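Local coordinates for protein putative TRAP PERIPLASMIC SOLUTE BINDING PROTEIN (Haemophilus influenzae, PDB 4PBQ) that binds L-gulonate between its lobes and probably serves as the periplasmic solute-binding component of a TRAP transporter, at residues R167-N171 against S172-D176; Y306-F309 against Y310-D314. All blocks are in the same frame, centred on the assembly; numbering follows the deposited sequence. Where two conformers were deposited one is given.

Contact 1 (R167-N171 against S172-D176); sequences RVPLN and SLFVD. With 2UF (L-gulonate), chain D.
The aromatic ring of F174 carries P169 over one face and the carboxamide of N171 at its edge. CG of P169 stands 3.7 Å from the ring centroid and 16° off the ring normal, a CH-pi contact in which the stiff pyrrolidine crosses the phenyl group at about a right angle. N171 meets the rim instead, its amide plane turned 68° from the ring, with CG in the ring plane. P169 serves a second flat group as well, since its CA lies against one face of the R167 guanidinium. The carboxylate of L-gulonate approaches the edge of that guanidinium: NH1 of R167 donates to O6B at 2.8 Å and NH2 of R167 to O6A at 2.9 Å, both bonds nearly straight. The bend at chi2 (-93°) turns the arginine chain toward the ligand, and NE is held by the carbonyl of M188.

All this lies at the joint between strand 165-168 and helix 172-180 of a beta-alpha-beta unit. N171 is the N-cap. The extended first torsion of N171 carries the amide past its own backbone, between the helix start and the ligand: OD1 accepts from N of L173 at 2.9 Å, the donor standing above the carbonyl plane, while ND2 gives a hydrogen to O1 of the ligand, also at 2.9 Å. Behind the cap, V168 packs CG2 on CG2 of V175 at 3.7 Å, branched apolar chains that fill the seam between strand and helix, buried at V168 and partly exposed at V175.

Asparagine suits its place because one amide offers an acceptor to the helix and a donor to the sugar acid. The paired N-H groups of R167 match a carboxylate, and their positive charge would favour the ionised form of the ligand.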
loop_
_atom_site.group_PDB
_atom_site.type_symbol
_atom_site.label_atom_id
_atom_site.label_comp_id
_atom_site.label_asym_id
_atom_site.label_seq_id
_atom_site.Cartn_x
_atom_site.Cartn_y
_atom_site.Cartn_z
ATOM N N ARG A 167 10.339 10.594 -7.266
ATOM C CA ARG A 167 10.659 9.301 -6.691
ATOM C C ARG A 167 9.473 8.375 -6.883
ATOM O O ARG A 167 8.324 8.786 -6.698
ATOM C CB ARG A 167 10.978 9.406 -5.207
ATOM C CG ARG A 167 11.215 8.084 -4.529
ATOM C CD ARG A 167 9.970 7.517 -3.900
ATOM N NE ARG A 167 10.206 6.259 -3.212
ATOM C CZ ARG A 167 9.246 5.561 -2.627
ATOM N NH1 ARG A 167 7.985 6.013 -2.645
ATOM N NH2 ARG A 167 9.536 4.424 -2.024
ATOM N N VAL A 168 9.754 7.126 -7.228
ATOM C CA VAL A 168 8.740 6.073 -7.203
ATOM C C VAL A 168 9.220 4.890 -6.343
ATOM O O VAL A 168 10.411 4.763 -6.046
ATOM C CB VAL A 168 8.352 5.581 -8.626
ATOM C CG1 VAL A 168 7.705 6.723 -9.422
ATOM C CG2 VAL A 168 9.584 5.029 -9.356
ATOM N N PRO A 169 8.296 4.026 -5.945
ATOM C CA PRO A 169 8.735 2.892 -5.100
ATOM C C PRO A 169 9.541 1.836 -5.853
ATOM O O PRO A 169 9.784 1.956 -7.076
ATOM C CB PRO A 169 7.432 2.288 -4.589
ATOM C CG PRO A 169 6.325 2.932 -5.360
ATOM C CD PRO A 169 6.840 4.200 -5.963
ATOM N N LEU A 170 9.978 0.826 -5.098
ATOM C CA LEU A 170 10.785 -0.274 -5.611
ATOM C C LEU A 170 9.934 -1.314 -6.355
ATOM O O LEU A 170 9.892 -2.496 -5.990
ATOM C CB LEU A 170 11.513 -0.937 -4.441
ATOM C CG LEU A 170 12.443 -0.003 -3.648
ATOM C CD1 LEU A 170 12.982 -0.757 -2.423
ATOM C CD2 LEU A 170 13.588 0.522 -4.472
ATOM N N ASN A 171 9.309 -0.850 -7.438
ATOM C CA ASN A 171 8.300 -1.592 -8.162
ATOM C C ASN A 171 8.183 -0.980 -9.551
ATOM O O ASN A 171 7.810 0.167 -9.685
ATOM C CB ASN A 171 6.979 -1.514 -7.404
ATOM C CG ASN A 171 5.841 -2.227 -8.117
ATOM O OD1 ASN A 171 5.914 -2.551 -9.298
ATOM N ND2 ASN A 171 4.763 -2.453 -7.381
ATOM N N SER A 172 8.600 -1.729 -10.573
ATOM C CA SER A 172 8.661 -1.179 -11.932
ATOM C C SER A 172 7.294 -0.755 -12.472
ATOM O O SER A 172 7.220 0.041 -13.430
ATOM C CB SER A 172 9.324 -2.187 -12.873
ATOM O OG SER A 172 8.520 -3.353 -12.956
ATOM N N LEU A 173 6.195 -1.231 -11.873
ATOM C CA LEU A 173 4.877 -0.740 -12.301
ATOM C C LEU A 173 4.820 0.796 -12.173
ATOM O O LEU A 173 4.242 1.507 -12.992
ATOM C CB LEU A 173 3.758 -1.336 -11.428
ATOM C CG LEU A 173 2.407 -0.665 -11.629
ATOM C CD1 LEU A 173 1.943 -0.921 -13.046
ATOM C CD2 LEU A 173 1.351 -1.142 -10.611
ATOM N N PHE A 174 5.423 1.309 -11.115
ATOM C CA PHE A 174 5.352 2.717 -10.817
ATOM C C PHE A 174 6.331 3.498 -11.687
ATOM O O PHE A 174 6.059 4.653 -12.062
ATOM C CB PHE A 174 5.650 2.953 -9.330
ATOM C CG PHE A 174 4.533 2.540 -8.425
ATOM C CD1 PHE A 174 4.310 1.193 -8.108
ATOM C CD2 PHE A 174 3.703 3.500 -7.879
ATOM C CE1 PHE A 174 3.274 0.827 -7.259
ATOM C CE2 PHE A 174 2.672 3.135 -7.017
ATOM C CZ PHE A 174 2.447 1.804 -6.726
ATOM N N VAL A 175 7.457 2.865 -12.016
ATOM C CA VAL A 175 8.371 3.431 -12.991
ATOM C C VAL A 175 7.620 3.584 -14.315
ATOM O O VAL A 175 7.672 4.638 -14.951
ATOM C CB VAL A 175 9.651 2.584 -13.184
ATOM C CG1 VAL A 175 10.565 3.247 -14.193
ATOM C CG2 VAL A 175 10.400 2.390 -11.859
ATOM N N ASP A 176 6.967 2.519 -14.770
ATOM C CA ASP A 176 6.212 2.571 -16.033
ATOM C C ASP A 176 5.054 3.576 -16.008
ATOM O O ASP A 176 4.820 4.305 -16.985
ATOM C CB ASP A 176 5.712 1.175 -16.395
ATOM C CG ASP A 176 6.839 0.206 -16.705
ATOM O OD1 ASP A 176 7.986 0.637 -17.009
ATOM O OD2 ASP A 176 6.553 -1.003 -16.671
HETATM O O6A 2UF D . 7.456 3.065 -0.466
HETATM C C6 2UF D . 6.337 3.347 -0.915
HETATM O O6B 2UF D . 6.048 4.382 -1.535
HETATM C C5 2UF D . 5.202 2.344 -0.624
HETATM O O5 2UF D . 3.980 3.049 -0.585
HETATM C C4 2UF D . 5.138 1.253 -1.717
HETATM O O4 2UF D . 6.331 0.453 -1.675
HETATM C C3 2UF D . 3.883 0.378 -1.510
HETATM O O3 2UF D . 3.756 -0.112 -0.131
HETATM C C2 2UF D . 3.879 -0.832 -2.460
HETATM O O2 2UF D . 2.554 -1.324 -2.411
HETATM C C1 2UF D . 4.170 -0.416 -3.935
HETATM O O1 2UF D . 3.982 -1.580 -4.756
#

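Contact 2 (Y306-F309 against Y310-D314); sequences YDSF and YKKYD
The backbone carbonyl of F309 is gripped by two amides, N of Y313 at 2.9 Å and, more weakly, N of K312. The pair marks the C-terminal end of helix 292-312, where the regular i to i+4 bonds are joined by i to i+3 bonds. One residue earlier, the oxygen of S308 likewise takes weak bonds from N of both K311 and K312, whereas Y310 N to Y306 O remains a straight alpha-helical bond (166°). Y313 is the first residue to leave helical backbone angles, yet its amide still closes the last turn.

The side chains divide by face. F309 is buried and stacks on W105, and Y306 sends its hydroxyl to the carbonyl of P106; these aromatics tie the helix to the chain around 105-108. The two rings also touch: CE2 of F309 lies over the centre of one face of the Y306 ring. F309 and Y313 run side by side, pointing the same way, with CD1 of F309 against CE2 of Y313 at 3.7 Å. Y310, more exposed, crosses Y306 obliquely and reaches A316 and V320 of helix 316-326.

Long, flexible lysines suit the outer side. K312 places CG between its backbone N and carbonyl carbon (chi1 65°), which lays CG over the centre of one face of the Y313 ring. Its extended chain then passes S308, with CE 3.6 Å from OG of S308, and brings CE to the edge of the F309 ring. D307 forms a salt bridge with K303, and a water donates to O of D307 at 2.7 Å while accepting a weak bond from NZ of K311.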
loop_
_atom_site.group_PDB
_atom_site.type_symbol
_atom_site.label_atom_id
_atom_site.label_comp_id
_atom_site.label_asym_id
_atom_site.label_seq_id
_atom_site.Cartn_x
_atom_site.Cartn_y
_atom_site.Cartn_z
ATOM N N TYR A 306 -2.123 -0.910 -19.475
ATOM C CA TYR A 306 -3.049 -2.015 -19.627
ATOM C C TYR A 306 -2.851 -2.717 -20.944
ATOM O O TYR A 306 -2.917 -3.949 -21.012
ATOM C CB TYR A 306 -4.489 -1.521 -19.510
ATOM C CG TYR A 306 -4.918 -1.258 -18.087
ATOM C CD1 TYR A 306 -4.696 -0.020 -17.482
ATOM C CD2 TYR A 306 -5.549 -2.242 -17.356
ATOM C CE1 TYR A 306 -5.095 0.208 -16.147
ATOM C CE2 TYR A 306 -5.925 -2.036 -16.054
ATOM C CZ TYR A 306 -5.703 -0.809 -15.451
ATOM O OH TYR A 306 -6.137 -0.669 -14.145
ATOM N N ASP A 307 -2.584 -1.950 -22.000
ATOM C CA ASP A 307 -2.301 -2.579 -23.280
ATOM C C ASP A 307 -1.180 -3.591 -23.116
ATOM O O ASP A 307 -1.224 -4.710 -23.664
ATOM C CB ASP A 307 -1.884 -1.543 -24.322
ATOM C CG ASP A 307 -3.000 -0.578 -24.668
ATOM O OD1 ASP A 307 -4.188 -0.895 -24.411
ATOM O OD2 ASP A 307 -2.678 0.504 -25.199
ATOM N N SER A 308 -0.154 -3.181 -22.386
ATOM C CA SER A 308 0.989 -4.032 -22.163
ATOM C C SER A 308 0.605 -5.227 -21.259
ATOM O O SER A 308 1.009 -6.354 -21.531
ATOM C CB SER A 308 2.135 -3.201 -21.578
ATOM O OG SER A 308 3.272 -3.993 -21.310
ATOM N N PHE A 309 -0.188 -5.009 -20.209
ATOM C CA PHE A 309 -0.550 -6.124 -19.325
ATOM C C PHE A 309 -1.237 -7.234 -20.130
ATOM O O PHE A 309 -0.967 -8.413 -19.956
ATOM C CB PHE A 309 -1.542 -5.716 -18.207
ATOM C CG PHE A 309 -1.057 -4.639 -17.261
ATOM C CD1 PHE A 309 0.255 -4.558 -16.872
ATOM C CD2 PHE A 309 -1.967 -3.727 -16.737
ATOM C CE1 PHE A 309 0.665 -3.555 -15.980
ATOM C CE2 PHE A 309 -1.563 -2.736 -15.864
ATOM C CZ PHE A 309 -0.241 -2.667 -15.483
ATOM N N TYR A 310 -2.147 -6.845 -21.005
ATOM C CA TYR A 310 -2.911 -7.815 -21.767
ATOM C C TYR A 310 -2.041 -8.580 -22.776
ATOM O O TYR A 310 -2.365 -9.709 -23.142
ATOM C CB TYR A 310 -4.091 -7.120 -22.447
ATOM C CG TYR A 310 -5.107 -6.556 -21.462
ATOM C CD1 TYR A 310 -5.479 -7.270 -20.326
ATOM C CD2 TYR A 310 -5.687 -5.311 -21.661
ATOM C CE1 TYR A 310 -6.405 -6.764 -19.426
ATOM C CE2 TYR A 310 -6.608 -4.801 -20.765
ATOM C CZ TYR A 310 -6.967 -5.532 -19.653
ATOM O OH TYR A 310 -7.889 -5.024 -18.760
ATOM N N LYS A 311 -0.939 -7.979 -23.206
ATOM C CA LYS A 311 -0.012 -8.656 -24.107
ATOM C C LYS A 311 0.971 -9.594 -23.422
ATOM O O LYS A 311 1.459 -10.537 -24.048
ATOM C CB LYS A 311 0.796 -7.648 -24.914
ATOM C CG LYS A 311 -0.028 -6.820 -25.847
ATOM C CD LYS A 311 0.841 -6.167 -26.903
ATOM C CE LYS A 311 0.003 -5.339 -27.864
ATOM N NZ LYS A 311 -1.246 -6.040 -28.293
ATOM N N LYS A 312 1.306 -9.331 -22.165
ATOM C CA LYS A 312 2.393 -10.070 -21.528
ATOM C C LYS A 312 1.908 -11.023 -20.437
ATOM O O LYS A 312 2.629 -11.947 -20.053
ATOM C CB LYS A 312 3.442 -9.098 -20.980
ATOM C CG LYS A 312 2.958 -8.210 -19.861
ATOM C CD LYS A 312 4.020 -7.161 -19.486
ATOM C CE LYS A 312 3.468 -6.141 -18.484
ATOM N NZ LYS A 312 4.488 -5.192 -17.942
ATOM N N TYR A 313 0.685 -10.808 -19.956
ATOM C CA TYR A 313 0.098 -11.659 -18.915
ATOM C C TYR A 313 -1.122 -12.411 -19.452
ATOM O O TYR A 313 -2.120 -11.797 -19.822
ATOM C CB TYR A 313 -0.339 -10.820 -17.724
ATOM C CG TYR A 313 0.738 -9.995 -17.071
ATOM C CD1 TYR A 313 2.055 -10.439 -16.999
ATOM C CD2 TYR A 313 0.435 -8.761 -16.539
ATOM C CE1 TYR A 313 3.025 -9.674 -16.392
ATOM C CE2 TYR A 313 1.393 -7.994 -15.932
ATOM C CZ TYR A 313 2.689 -8.450 -15.860
ATOM O OH TYR A 313 3.638 -7.669 -15.230
ATOM N N ASP A 314 -1.042 -13.738 -19.490
ATOM C CA ASP A 314 -2.144 -14.551 -20.001
ATOM C C ASP A 314 -3.358 -14.557 -19.071
ATOM O O ASP A 314 -4.431 -15.019 -19.458
ATOM C CB ASP A 314 -1.682 -15.998 -20.222
ATOM C CG ASP A 314 -1.699 -16.815 -18.942
ATOM O OD1 ASP A 314 -2.732 -17.462 -18.667
ATOM O OD2 ASP A 314 -0.695 -16.803 -18.205
HETATM O O HOH W 1 -3.088 -5.176 -25.524
#

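Contact 1 is buried and belongs to the ligand pocket, whereas contact 2 lies at the surface, on the last turns of helix 292-312. They occupy opposite ends of their helices: residues 167-176 lead from a strand into the start of helix 172-180, where a side chain caps an amide, while at the end of residues 306-314 main-chain bonds of the i+3 and i+4 kind close the helix. Charge is directed at a bound carboxylate in contact 1, while in contact 2 it sits at the surface, on K311, K312 and D307, the last paired with K303. Their centres are 18 Å apart, but CD1 of L173 packs on CZ of F309 at 3.7 Å, joining the two helices.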